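Local structure of aminoglycoside 3'-phosphotransferase AphA1-IAB (Acinetobacter baumannii, 4GKH) at residues H133-S144 against R220-D229; R146-M157 against F264-F272. The protein transfers a phosphate group from a nucleotide to the 3'-hydroxyl of kanamycin and related aminoglycosides, giving the bacterium resistance to these antibiotics. All blocks are in the same frame, centred on the assembly; numbering follows the deposited sequence.

Contact 1 of 2, residues H133-S144 against R220-D229. With KAN (kanamycin a), chain M.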
loop_
_atom_site.group_PDB
_atom_site.type_symbol
_atom_site.label_atom_id
_atom_site.label_comp_id
_atom_site.label_asym_id
_atom_site.label_seq_id
_atom_site.Cartn_x
_atom_site.Cartn_y
_atom_site.Cartn_z
ATOM N N HIS A 133 -1.961 5.469 -12.366
ATOM C CA HIS A 133 -3.304 5.903 -12.688
ATOM C C HIS A 133 -3.581 6.061 -14.173
ATOM O O HIS A 133 -4.718 6.320 -14.559
ATOM C CB HIS A 133 -3.649 7.181 -11.904
ATOM C CG HIS A 133 -3.784 6.943 -10.435
ATOM N ND1 HIS A 133 -4.153 7.930 -9.547
ATOM C CD2 HIS A 133 -3.605 5.819 -9.698
ATOM C CE1 HIS A 133 -4.198 7.424 -8.325
ATOM N NE2 HIS A 133 -3.871 6.144 -8.390
ATOM N N SER A 134 -2.562 5.886 -15.016
ATOM C CA SER A 134 -2.763 5.971 -16.458
ATOM C C SER A 134 -3.023 4.600 -17.082
ATOM O O SER A 134 -3.313 4.502 -18.274
ATOM C CB SER A 134 -1.553 6.610 -17.145
ATOM O OG SER A 134 -0.452 5.723 -17.128
ATOM N N ILE A 135 -2.914 3.536 -16.286
ATOM C CA ILE A 135 -3.192 2.200 -16.836
ATOM C C ILE A 135 -4.674 2.137 -17.203
ATOM O O ILE A 135 -5.523 2.416 -16.350
ATOM C CB ILE A 135 -2.889 1.086 -15.817
ATOM C CG1 ILE A 135 -1.409 1.087 -15.424
ATOM C CG2 ILE A 135 -3.308 -0.274 -16.389
ATOM C CD1 ILE A 135 -1.117 0.241 -14.190
ATOM N N PRO A 136 -5.002 1.798 -18.463
ATOM C CA PRO A 136 -6.436 1.737 -18.790
ATOM C C PRO A 136 -7.167 0.741 -17.891
ATOM O O PRO A 136 -6.667 -0.369 -17.727
ATOM C CB PRO A 136 -6.441 1.289 -20.253
ATOM C CG PRO A 136 -5.131 1.865 -20.790
ATOM C CD PRO A 136 -4.156 1.651 -19.668
ATOM N N VAL A 137 -8.290 1.138 -17.288
ATOM C CA VAL A 137 -8.945 0.267 -16.310
ATOM C C VAL A 137 -9.483 -1.010 -16.967
ATOM O O VAL A 137 -9.771 -1.977 -16.277
ATOM C CB VAL A 137 -10.092 0.943 -15.498
ATOM C CG1 VAL A 137 -9.550 2.083 -14.606
ATOM C CG2 VAL A 137 -11.219 1.401 -16.399
ATOM N N CYS A 138 -9.614 -1.005 -18.289
ATOM C CA CYS A 138 -10.040 -2.220 -18.998
ATOM C C CYS A 138 -9.043 -3.378 -18.847
ATOM O O CYS A 138 -9.377 -4.530 -19.135
ATOM C CB CYS A 138 -10.285 -1.940 -20.478
ATOM S SG CYS A 138 -8.807 -1.461 -21.429
ATOM N N ASN A 139 -7.834 -3.079 -18.377
ATOM C CA ASN A 139 -6.810 -4.095 -18.173
ATOM C C ASN A 139 -6.930 -4.803 -16.822
ATOM O O ASN A 139 -6.299 -5.833 -16.606
ATOM C CB ASN A 139 -5.421 -3.456 -18.251
ATOM C CG ASN A 139 -5.072 -2.964 -19.646
ATOM O OD1 ASN A 139 -4.842 -3.758 -20.544
ATOM N ND2 ASN A 139 -5.009 -1.651 -19.820
ATOM N N CYS A 140 -7.730 -4.246 -15.917
ATOM C CA CYS A 140 -7.652 -4.626 -14.502
ATOM C C CYS A 140 -8.800 -5.515 -14.021
ATOM O O CYS A 140 -9.957 -5.097 -14.040
ATOM C CB CYS A 140 -7.562 -3.379 -13.614
ATOM S SG CYS A 140 -7.327 -3.783 -11.846
ATOM N N PRO A 141 -8.482 -6.757 -13.606
ATOM C CA PRO A 141 -9.519 -7.729 -13.237
ATOM C C PRO A 141 -9.904 -7.613 -11.759
ATOM O O PRO A 141 -10.677 -8.446 -11.243
ATOM C CB PRO A 141 -8.826 -9.073 -13.495
ATOM C CG PRO A 141 -7.413 -8.810 -13.136
ATOM C CD PRO A 141 -7.135 -7.353 -13.535
ATOM N N PHE A 142 -9.389 -6.598 -11.077
ATOM C CA PHE A 142 -9.654 -6.446 -9.643
ATOM C C PHE A 142 -10.556 -5.261 -9.290
ATOM O O PHE A 142 -10.364 -4.126 -9.763
ATOM C CB PHE A 142 -8.344 -6.359 -8.842
ATOM C CG PHE A 142 -7.409 -7.498 -9.101
ATOM C CD1 PHE A 142 -7.733 -8.783 -8.680
ATOM C CD2 PHE A 142 -6.216 -7.297 -9.784
ATOM C CE1 PHE A 142 -6.881 -9.846 -8.943
ATOM C CE2 PHE A 142 -5.358 -8.344 -10.032
ATOM C CZ PHE A 142 -5.690 -9.625 -9.612
ATOM N N ASN A 143 -11.525 -5.534 -8.426
ATOM C CA ASN A 143 -12.461 -4.525 -7.949
ATOM C C ASN A 143 -12.063 -4.081 -6.560
ATOM O O ASN A 143 -12.063 -4.896 -5.637
ATOM C CB ASN A 143 -13.883 -5.116 -7.893
ATOM C CG ASN A 143 -14.861 -4.230 -7.130
ATOM O OD1 ASN A 143 -14.803 -2.997 -7.216
ATOM N ND2 ASN A 143 -15.761 -4.855 -6.372
ATOM N N SER A 144 -11.731 -2.793 -6.407
ATOM C CA SER A 144 -11.425 -2.221 -5.097
ATOM C C SER A 144 -12.302 -1.005 -4.799
ATOM O O SER A 144 -11.893 -0.104 -4.078
ATOM C CB SER A 144 -9.947 -1.814 -5.022
ATOM O OG SER A 144 -9.111 -2.962 -4.986
ATOM N N ARG A 220 -3.931 -4.671 -1.968
ATOM C CA ARG A 220 -5.198 -3.948 -2.102
ATOM C C ARG A 220 -5.374 -3.309 -3.492
ATOM O O ARG A 220 -6.297 -2.505 -3.705
ATOM C CB ARG A 220 -5.319 -2.876 -0.991
ATOM C CG ARG A 220 -5.436 -3.471 0.439
ATOM C CD ARG A 220 -5.388 -2.410 1.589
ATOM N NE ARG A 220 -5.448 -3.096 2.887
ATOM C CZ ARG A 220 -4.808 -2.724 3.997
ATOM N NH1 ARG A 220 -4.938 -3.454 5.104
ATOM N NH2 ARG A 220 -4.044 -1.631 4.016
ATOM N N VAL A 221 -4.512 -3.687 -4.439
ATOM C CA VAL A 221 -4.643 -3.211 -5.827
ATOM C C VAL A 221 -6.013 -3.517 -6.441
ATOM O O VAL A 221 -6.523 -4.633 -6.322
ATOM C CB VAL A 221 -3.520 -3.796 -6.758
ATOM C CG1 VAL A 221 -3.890 -3.644 -8.246
ATOM C CG2 VAL A 221 -2.196 -3.100 -6.494
ATOM N N GLY A 222 -6.600 -2.525 -7.110
ATOM C CA GLY A 222 -7.822 -2.737 -7.865
ATOM C C GLY A 222 -8.394 -1.429 -8.362
ATOM O O GLY A 222 -7.858 -0.360 -8.051
ATOM N N ILE A 223 -9.462 -1.507 -9.156
ATOM C CA ILE A 223 -10.129 -0.295 -9.618
ATOM C C ILE A 223 -10.812 0.427 -8.437
ATOM O O ILE A 223 -11.613 -0.166 -7.713
ATOM C CB ILE A 223 -11.145 -0.590 -10.727
ATOM C CG1 ILE A 223 -10.440 -1.228 -11.943
ATOM C CG2 ILE A 223 -11.880 0.703 -11.118
ATOM C CD1 ILE A 223 -11.392 -1.758 -13.031
ATOM N N ALA A 224 -10.478 1.701 -8.251
ATOM C CA ALA A 224 -11.062 2.532 -7.191
ATOM C C ALA A 224 -10.942 4.011 -7.574
ATOM O O ALA A 224 -10.378 4.349 -8.620
ATOM C CB ALA A 224 -10.375 2.252 -5.863
ATOM N N ASP A 225 -11.483 4.904 -6.753
ATOM C CA ASP A 225 -11.353 6.337 -7.052
ATOM C C ASP A 225 -9.877 6.734 -6.908
ATOM O O ASP A 225 -9.188 6.204 -6.042
ATOM C CB ASP A 225 -12.231 7.168 -6.102
ATOM C CG ASP A 225 -12.235 8.640 -6.458
ATOM O OD1 ASP A 225 -11.328 9.364 -5.991
ATOM O OD2 ASP A 225 -13.133 9.066 -7.212
ATOM N N ARG A 226 -9.393 7.673 -7.729
ATOM C CA ARG A 226 -7.973 8.062 -7.644
ATOM C C ARG A 226 -7.584 8.615 -6.261
ATOM O O ARG A 226 -6.428 8.532 -5.856
ATOM C CB ARG A 226 -7.579 9.035 -8.772
ATOM C CG ARG A 226 -8.264 10.388 -8.744
ATOM C CD ARG A 226 -7.835 11.281 -9.931
ATOM N NE ARG A 226 -8.516 10.943 -11.178
ATOM C CZ ARG A 226 -7.911 10.517 -12.289
ATOM N NH1 ARG A 226 -6.597 10.370 -12.335
ATOM N NH2 ARG A 226 -8.628 10.235 -13.367
ATOM N N TYR A 227 -8.549 9.154 -5.519
ATOM C CA TYR A 227 -8.249 9.677 -4.179
ATOM C C TYR A 227 -7.922 8.593 -3.135
ATOM O O TYR A 227 -7.452 8.899 -2.039
ATOM C CB TYR A 227 -9.369 10.605 -3.685
ATOM C CG TYR A 227 -9.269 12.014 -4.234
ATOM C CD1 TYR A 227 -9.579 12.290 -5.564
ATOM C CD2 TYR A 227 -8.876 13.073 -3.416
ATOM C CE1 TYR A 227 -9.479 13.578 -6.077
ATOM C CE2 TYR A 227 -8.779 14.365 -3.917
ATOM C CZ TYR A 227 -9.087 14.612 -5.246
ATOM O OH TYR A 227 -8.999 15.901 -5.735
ATOM N N GLN A 228 -8.159 7.325 -3.464
ATOM C CA GLN A 228 -7.703 6.252 -2.579
ATOM C C GLN A 228 -6.194 6.326 -2.382
ATOM O O GLN A 228 -5.688 6.113 -1.283
ATOM C CB GLN A 228 -8.059 4.868 -3.143
ATOM C CG GLN A 228 -7.374 3.711 -2.382
ATOM C CD GLN A 228 -7.793 3.644 -0.916
ATOM O OE1 GLN A 228 -8.866 4.124 -0.547
ATOM N NE2 GLN A 228 -6.943 3.048 -0.070
ATOM N N ASP A 229 -5.471 6.630 -3.452
ATOM C CA ASP A 229 -4.012 6.695 -3.376
ATOM C C ASP A 229 -3.554 8.082 -2.962
ATOM O O ASP A 229 -2.631 8.226 -2.159
ATOM C CB ASP A 229 -3.375 6.292 -4.722
ATOM C CG ASP A 229 -3.544 4.779 -5.026
ATOM O OD1 ASP A 229 -3.708 3.982 -4.061
ATOM O OD2 ASP A 229 -3.508 4.406 -6.225
HETATM C C1 KAN M . -0.977 1.538 8.865
HETATM C C2 KAN M . -0.122 1.047 7.718
HETATM C C3 KAN M . -0.866 0.095 6.801
HETATM C C4 KAN M . -1.334 -1.099 7.632
HETATM C C5 KAN M . -2.251 -0.585 8.727
HETATM C C6 KAN M . -2.646 -1.829 9.522
HETATM C C7 KAN M . -3.985 5.800 9.723
HETATM C C8 KAN M . -2.563 5.559 10.164
HETATM C C9 KAN M . -1.930 4.545 9.185
HETATM C C10 KAN M . -2.678 3.194 9.222
HETATM C C11 KAN M . -4.122 3.482 8.741
HETATM C C12 KAN M . -4.770 4.478 9.695
HETATM C C13 KAN M . -0.762 7.008 11.006
HETATM C C14 KAN M . -0.826 8.481 11.412
HETATM C C15 KAN M . -0.640 9.453 10.269
HETATM C C16 KAN M . 0.706 9.187 9.631
HETATM C C17 KAN M . 0.684 7.745 9.139
HETATM C C18 KAN M . 1.921 7.372 8.291
HETATM N N1 KAN M . -3.548 -1.448 10.614
HETATM N N2 KAN M . -4.886 2.222 8.762
HETATM N N3 KAN M . -4.552 6.745 10.711
HETATM N N4 KAN M . -0.656 10.832 10.774
HETATM O O5 KAN M . -1.512 0.351 9.553
HETATM O O6 KAN M . 0.334 2.187 6.968
HETATM O O7 KAN M . 0.045 -0.330 5.777
HETATM O O8 KAN M . -2.078 -2.014 6.816
HETATM O O9 KAN M . -2.083 2.253 8.305
HETATM O O10 KAN M . -0.505 4.414 9.422
HETATM O O11 KAN M . -1.911 6.853 10.174
HETATM O O12 KAN M . 0.466 6.829 10.257
HETATM O O13 KAN M . -2.077 8.649 12.089
HETATM O O14 KAN M . 0.857 10.070 8.527
HETATM O O15 KAN M . 1.726 6.051 7.715
HETATM O O HOH W 1 -5.528 9.264 -14.731
#
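A single beta bridge of the parallel kind, Asn-143 with Ile-223, and a histidine-carboxylate bond join the loop 133-144, between helices 118-133 and 146-158, to residues 220-229, which turn a corner at Ile-223 and run into helix 227-237. Ile-223 N donates to Phe-142 O (2.8 Å) and Ser-144 N to Ile-223 O (2.9 Å). Ser-144 OG lies 3.2 Å from Gly-222 CA, so the two backbones come close. The extended Ile-223 branch (chi2 171°) carries CD1 under the 3-10 turn, 3.9 Å from Val-137 CB, while its CG1 packs on Cys-140 CB. Farther along, His-133 NE2 donates almost straight (173°) to Asp-229 OD2 at 2.8 Å. OD2 lies in the ring plane, the carboxylate is turned 21° from it, and the bond uses the anti lone pair. His-197 N also donates to OD2, and Tyr-252 OH bonds His-133 ND1, so both ring nitrogens are engaged and the ring's rotation is fixed. A water links His-133 O to Arg-226 NH1, whose guanidinium also forms a salt bridge with Asp-192. This is packing within the C-terminal lobe of the protein kinase-like fold; at its far end Arg-220 reaches the kanamycin pocket through a weak bond to O8.

Contact 2 of 2, residues R146-M157 against F264-F272. With KAN (kanamycin a), chain M.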
loop_
_atom_site.group_PDB
_atom_site.type_symbol
_atom_site.label_atom_id
_atom_site.label_comp_id
_atom_site.label_asym_id
_atom_site.label_seq_id
_atom_site.Cartn_x
_atom_site.Cartn_y
_atom_site.Cartn_z
ATOM N N ARG A 146 -15.498 1.612 -3.696
ATOM C CA ARG A 146 -15.881 2.021 -2.355
ATOM C C ARG A 146 -16.961 1.123 -1.750
ATOM O O ARG A 146 -16.957 0.884 -0.555
ATOM C CB ARG A 146 -16.257 3.507 -2.298
ATOM C CG ARG A 146 -17.707 3.835 -2.531
ATOM C CD ARG A 146 -18.039 5.174 -1.882
ATOM N NE ARG A 146 -19.331 5.702 -2.301
ATOM C CZ ARG A 146 -19.507 6.500 -3.350
ATOM N NH1 ARG A 146 -20.723 6.938 -3.649
ATOM N NH2 ARG A 146 -18.470 6.860 -4.099
ATOM N N VAL A 147 -17.880 0.603 -2.560
ATOM C CA VAL A 147 -18.904 -0.304 -2.051
ATOM C C VAL A 147 -18.243 -1.559 -1.477
ATOM O O VAL A 147 -18.618 -2.059 -0.404
ATOM C CB VAL A 147 -19.938 -0.634 -3.160
ATOM C CG1 VAL A 147 -20.629 -1.957 -2.907
ATOM C CG2 VAL A 147 -20.953 0.508 -3.289
ATOM N N PHE A 148 -17.228 -2.047 -2.191
ATOM C CA PHE A 148 -16.454 -3.212 -1.759
ATOM C C PHE A 148 -15.648 -2.941 -0.471
ATOM O O PHE A 148 -15.644 -3.746 0.470
ATOM C CB PHE A 148 -15.518 -3.656 -2.890
ATOM C CG PHE A 148 -14.604 -4.784 -2.517
ATOM C CD1 PHE A 148 -15.056 -6.096 -2.552
ATOM C CD2 PHE A 148 -13.287 -4.538 -2.152
ATOM C CE1 PHE A 148 -14.219 -7.144 -2.197
ATOM C CE2 PHE A 148 -12.440 -5.578 -1.800
ATOM C CZ PHE A 148 -12.901 -6.883 -1.826
ATOM N N ARG A 149 -14.963 -1.805 -0.427
ATOM C CA ARG A 149 -14.122 -1.474 0.725
ATOM C C ARG A 149 -14.956 -1.119 1.939
ATOM O O ARG A 149 -14.554 -1.390 3.077
ATOM C CB ARG A 149 -13.166 -0.309 0.407
ATOM C CG ARG A 149 -12.128 -0.551 -0.701
ATOM C CD ARG A 149 -11.127 -1.687 -0.436
ATOM N NE ARG A 149 -10.367 -1.556 0.814
ATOM C CZ ARG A 149 -9.378 -0.687 1.025
ATOM N NH1 ARG A 149 -9.005 0.166 0.075
ATOM N NH2 ARG A 149 -8.759 -0.670 2.199
ATOM N N LEU A 150 -16.104 -0.492 1.718
ATOM C CA LEU A 150 -16.957 -0.148 2.857
ATOM C C LEU A 150 -17.476 -1.424 3.533
ATOM O O LEU A 150 -17.521 -1.535 4.763
ATOM C CB LEU A 150 -18.105 0.758 2.424
ATOM C CG LEU A 150 -17.727 2.236 2.283
ATOM C CD1 LEU A 150 -18.818 2.991 1.540
ATOM C CD2 LEU A 150 -17.493 2.876 3.642
ATOM N N ALA A 151 -17.851 -2.406 2.726
ATOM C CA ALA A 151 -18.288 -3.676 3.288
ATOM C C ALA A 151 -17.139 -4.369 4.024
ATOM O O ALA A 151 -17.351 -4.995 5.057
ATOM C CB ALA A 151 -18.870 -4.587 2.198
ATOM N N GLN A 152 -15.926 -4.268 3.489
ATOM C CA GLN A 152 -14.761 -4.809 4.173
ATOM C C GLN A 152 -14.577 -4.116 5.517
ATOM O O GLN A 152 -14.292 -4.751 6.530
ATOM C CB GLN A 152 -13.500 -4.574 3.354
ATOM C CG GLN A 152 -12.964 -5.774 2.597
ATOM C CD GLN A 152 -11.675 -5.452 1.834
ATOM O OE1 GLN A 152 -11.276 -4.291 1.723
ATOM N NE2 GLN A 152 -11.024 -6.481 1.307
ATOM N N ALA A 153 -14.720 -2.798 5.513
ATOM C CA ALA A 153 -14.540 -2.004 6.727
ATOM C C ALA A 153 -15.580 -2.367 7.787
ATOM O O ALA A 153 -15.273 -2.488 8.999
ATOM C CB ALA A 153 -14.629 -0.524 6.384
ATOM N N GLN A 154 -16.818 -2.530 7.335
ATOM C CA GLN A 154 -17.906 -2.856 8.256
ATOM C C GLN A 154 -17.595 -4.171 8.975
ATOM O O GLN A 154 -17.722 -4.263 10.206
ATOM C CB GLN A 154 -19.241 -2.942 7.522
ATOM C CG GLN A 154 -20.381 -3.402 8.424
ATOM C CD GLN A 154 -21.718 -2.804 8.038
ATOM O OE1 GLN A 154 -22.181 -2.950 6.907
ATOM N NE2 GLN A 154 -22.346 -2.130 8.983
ATOM N N SER A 155 -17.139 -5.157 8.202
ATOM C CA SER A 155 -16.789 -6.465 8.739
ATOM C C SER A 155 -15.614 -6.431 9.699
ATOM O O SER A 155 -15.655 -7.072 10.741
ATOM C CB SER A 155 -16.517 -7.450 7.603
ATOM O OG SER A 155 -17.742 -7.767 6.966
ATOM N N ARG A 156 -14.566 -5.694 9.346
ATOM C CA ARG A 156 -13.433 -5.510 10.250
ATOM C C ARG A 156 -13.853 -4.852 11.563
ATOM O O ARG A 156 -13.420 -5.273 12.633
ATOM C CB ARG A 156 -12.306 -4.726 9.566
ATOM C CG ARG A 156 -11.539 -5.591 8.570
ATOM C CD ARG A 156 -10.382 -4.882 7.936
ATOM N NE ARG A 156 -9.601 -4.118 8.894
ATOM C CZ ARG A 156 -8.628 -4.616 9.647
ATOM N NH1 ARG A 156 -7.964 -3.818 10.471
ATOM N NH2 ARG A 156 -8.319 -5.903 9.574
HETATM N N MSE A 157 -14.723 -3.848 11.480
HETATM C CA MSE A 157 -15.239 -3.197 12.680
HETATM C C MSE A 157 -16.022 -4.191 13.519
HETATM O O MSE A 157 -15.857 -4.265 14.730
HETATM C CB MSE A 157 -16.153 -2.027 12.315
HETATM C CG MSE A 157 -16.809 -1.366 13.532
HETATM SE SE MSE A 157 -17.884 0.219 13.101
HETATM C CE MSE A 157 -19.064 -0.593 11.771
ATOM N N PHE A 264 -13.157 11.518 2.846
ATOM C CA PHE A 264 -13.716 10.177 2.777
ATOM C C PHE A 264 -12.651 9.080 2.795
ATOM O O PHE A 264 -12.752 8.122 3.561
ATOM C CB PHE A 264 -14.670 9.972 1.590
ATOM C CG PHE A 264 -15.118 8.541 1.453
ATOM C CD1 PHE A 264 -16.169 8.063 2.221
ATOM C CD2 PHE A 264 -14.435 7.660 0.612
ATOM C CE1 PHE A 264 -16.578 6.736 2.119
ATOM C CE2 PHE A 264 -14.828 6.327 0.521
ATOM C CZ PHE A 264 -15.902 5.872 1.278
ATOM N N HIS A 265 -11.628 9.206 1.960
ATOM C CA HIS A 265 -10.641 8.149 1.853
ATOM C C HIS A 265 -9.721 8.046 3.062
ATOM O O HIS A 265 -9.281 6.949 3.420
ATOM C CB HIS A 265 -9.853 8.254 0.535
ATOM C CG HIS A 265 -10.664 7.878 -0.668
ATOM N ND1 HIS A 265 -11.407 8.797 -1.382
ATOM C CD2 HIS A 265 -10.905 6.673 -1.238
ATOM C CE1 HIS A 265 -12.041 8.177 -2.363
ATOM N NE2 HIS A 265 -11.753 6.888 -2.298
ATOM N N LEU A 266 -9.452 9.182 3.701
ATOM C CA LEU A 266 -8.716 9.201 4.967
ATOM C C LEU A 266 -9.511 8.455 6.036
ATOM O O LEU A 266 -8.971 7.658 6.803
ATOM C CB LEU A 266 -8.504 10.640 5.424
ATOM C CG LEU A 266 -7.504 11.434 4.584
ATOM C CD1 LEU A 266 -7.509 12.899 4.989
ATOM C CD2 LEU A 266 -6.135 10.824 4.761
HETATM N N MSE A 267 -10.802 8.731 6.092
HETATM C CA MSE A 267 -11.630 8.076 7.088
HETATM C C MSE A 267 -11.730 6.574 6.800
HETATM O O MSE A 267 -11.677 5.749 7.712
HETATM C CB MSE A 267 -13.001 8.746 7.166
HETATM C CG MSE A 267 -12.947 10.173 7.720
HETATM SE SE MSE A 267 -14.694 10.947 7.898
HETATM C CE MSE A 267 -15.114 10.255 9.651
ATOM N N LEU A 268 -11.821 6.208 5.531
ATOM C CA LEU A 268 -11.932 4.784 5.193
ATOM C C LEU A 268 -10.681 4.024 5.609
ATOM O O LEU A 268 -10.757 2.892 6.095
ATOM C CB LEU A 268 -12.209 4.598 3.701
ATOM C CG LEU A 268 -12.431 3.176 3.165
ATOM C CD1 LEU A 268 -13.672 2.548 3.788
ATOM C CD2 LEU A 268 -12.565 3.225 1.651
ATOM N N ASP A 269 -9.527 4.661 5.465
ATOM C CA ASP A 269 -8.275 3.987 5.808
ATOM C C ASP A 269 -8.118 3.747 7.310
ATOM O O ASP A 269 -7.307 2.904 7.711
ATOM C CB ASP A 269 -7.044 4.712 5.223
ATOM C CG ASP A 269 -5.820 3.798 5.104
ATOM O OD1 ASP A 269 -5.955 2.669 4.601
ATOM O OD2 ASP A 269 -4.706 4.205 5.502
ATOM N N GLU A 270 -8.895 4.453 8.133
ATOM C CA GLU A 270 -8.889 4.209 9.593
ATOM C C GLU A 270 -9.270 2.768 9.925
ATOM O O GLU A 270 -8.890 2.221 10.972
ATOM C CB GLU A 270 -9.833 5.163 10.333
ATOM C CG GLU A 270 -9.539 6.660 10.179
ATOM C CD GLU A 270 -8.257 7.116 10.873
ATOM O OE1 GLU A 270 -7.262 6.360 10.887
ATOM O OE2 GLU A 270 -8.238 8.255 11.397
ATOM N N PHE A 271 -10.018 2.152 9.023
ATOM C CA PHE A 271 -10.579 0.815 9.265
ATOM C C PHE A 271 -9.648 -0.348 8.912
ATOM O O PHE A 271 -9.964 -1.521 9.194
ATOM C CB PHE A 271 -11.915 0.677 8.509
ATOM C CG PHE A 271 -13.011 1.534 9.080
ATOM C CD1 PHE A 271 -13.167 2.861 8.670
ATOM C CD2 PHE A 271 -13.854 1.035 10.064
ATOM C CE1 PHE A 271 -14.158 3.660 9.216
ATOM C CE2 PHE A 271 -14.854 1.824 10.618
ATOM C CZ PHE A 271 -15.011 3.144 10.192
ATOM N N PHE A 272 -8.501 -0.032 8.315
ATOM C CA PHE A 272 -7.623 -1.053 7.761
ATOM C C PHE A 272 -6.252 -1.080 8.422
ATOM O O PHE A 272 -5.416 -1.924 8.092
ATOM C CB PHE A 272 -7.532 -0.902 6.237
ATOM C CG PHE A 272 -8.854 -1.140 5.558
ATOM C CD1 PHE A 272 -9.257 -2.436 5.232
ATOM C CD2 PHE A 272 -9.725 -0.093 5.314
ATOM C CE1 PHE A 272 -10.482 -2.670 4.630
ATOM C CE2 PHE A 272 -10.971 -0.320 4.716
ATOM C CZ PHE A 272 -11.343 -1.616 4.369
ATOM O OXT PHE A 272 -5.979 -0.274 9.312
HETATM C C1 KAN M . -0.977 1.538 8.865
HETATM C C2 KAN M . -0.122 1.047 7.718
HETATM C C3 KAN M . -0.866 0.095 6.801
HETATM C C4 KAN M . -1.334 -1.099 7.632
HETATM C C5 KAN M . -2.251 -0.585 8.727
HETATM C C6 KAN M . -2.646 -1.829 9.522
HETATM C C7 KAN M . -3.985 5.800 9.723
HETATM C C8 KAN M . -2.563 5.559 10.164
HETATM C C9 KAN M . -1.930 4.545 9.185
HETATM C C10 KAN M . -2.678 3.194 9.222
HETATM C C11 KAN M . -4.122 3.482 8.741
HETATM C C12 KAN M . -4.770 4.478 9.695
HETATM C C13 KAN M . -0.762 7.008 11.006
HETATM C C14 KAN M . -0.826 8.481 11.412
HETATM C C15 KAN M . -0.640 9.453 10.269
HETATM C C16 KAN M . 0.706 9.187 9.631
HETATM C C17 KAN M . 0.684 7.745 9.139
HETATM C C18 KAN M . 1.921 7.372 8.291
HETATM N N1 KAN M . -3.548 -1.448 10.614
HETATM N N2 KAN M . -4.886 2.222 8.762
HETATM N N3 KAN M . -4.552 6.745 10.711
HETATM N N4 KAN M . -0.656 10.832 10.774
HETATM O O5 KAN M . -1.512 0.351 9.553
HETATM O O6 KAN M . 0.334 2.187 6.968
HETATM O O7 KAN M . 0.045 -0.330 5.777
HETATM O O8 KAN M . -2.078 -2.014 6.816
HETATM O O9 KAN M . -2.083 2.253 8.305
HETATM O O10 KAN M . -0.505 4.414 9.422
HETATM O O11 KAN M . -1.911 6.853 10.174
HETATM O O12 KAN M . 0.466 6.829 10.257
HETATM O O13 KAN M . -2.077 8.649 12.089
HETATM O O14 KAN M . 0.857 10.070 8.527
HETATM O O15 KAN M . 1.726 6.051 7.715
HETATM O O HOH W 2 -7.838 2.209 2.637
#
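The Phe-272 ring carries the Arg-149 guanidinium over one face, with NH2 above its centre and Arg-149 CZ 4.1 Å from the ring centroid, a cation-pi contact in which the two planes are 60° apart. Arg-149 O and Gln-152 CB lie at the edge of the same ring, and Ala-153 CB approaches Phe-272 CZ. Bends at chi2 and chi3 fold the Arg-149 chain back over the phenylalanine, and a weak bond from NE to Gln-152 OE1 helps to orient it. A water bridges Arg-149 NH2 and Asp-269 OD1. The guanidinium of Arg-156 instead uses its edge: NE donates to Phe-271 O at 2.6 Å, in both the guanidinium and carbonyl planes, with a weaker second bond from NH1. Its plane is only 18° from that of the Phe-272 ring, and Arg-156 CD approaches obliquely, from the side away from Arg-149, 3.8 Å from Phe-272 CD1.

Next to these groups the helices pack through apolar side chains, their axes 11.1 Å apart at 35°. Leu-268 places CD1 against Leu-150 CD2 (3.8 Å) and CD2 against Arg-149 CB. Ala-153 CB rests 3.7 Å from Phe-271 CB, whose ring meets Met-157 SE at its edge. The Phe-264 ring receives Leu-150 CD1 at its edge.

A type I turn, Asp-269 to Phe-272, closes the chain and presents polar groups to the antibiotic: Asp-269 O accepts from kanamycin N2, Glu-270 OE1 from N3, and the terminal carboxylate oxygen Phe-272 OXT from N1 at 3.0 Å. Helix 146-158 backs the C-terminal end of the chain, which forms one wall of the aminoglycoside-binding pocket.

How the contacts relate
From the N terminus, the five-stranded sheet of the first lobe leads into helix 118-133, whose end opens contact 1. The loop 133-144 passes almost directly into helix 146-158, the first half of contact 2. The chain next builds helix 176-184 and the strands that include 193-196 before 220-229 returns to close contact 1 over 75 residues. Contact 2 closes last, over 106 residues, when the C terminus reaches helix 146-158. The two closures cross rather than nest. Their centres lie 16 Å apart, yet they touch: Gln-228 packs on His-265, and Ser-144 on Arg-149. Both reach kanamycin, contact 1 only through Arg-220, contact 2 through the C-terminal residues; the loop 133-144 lies away from the pocket.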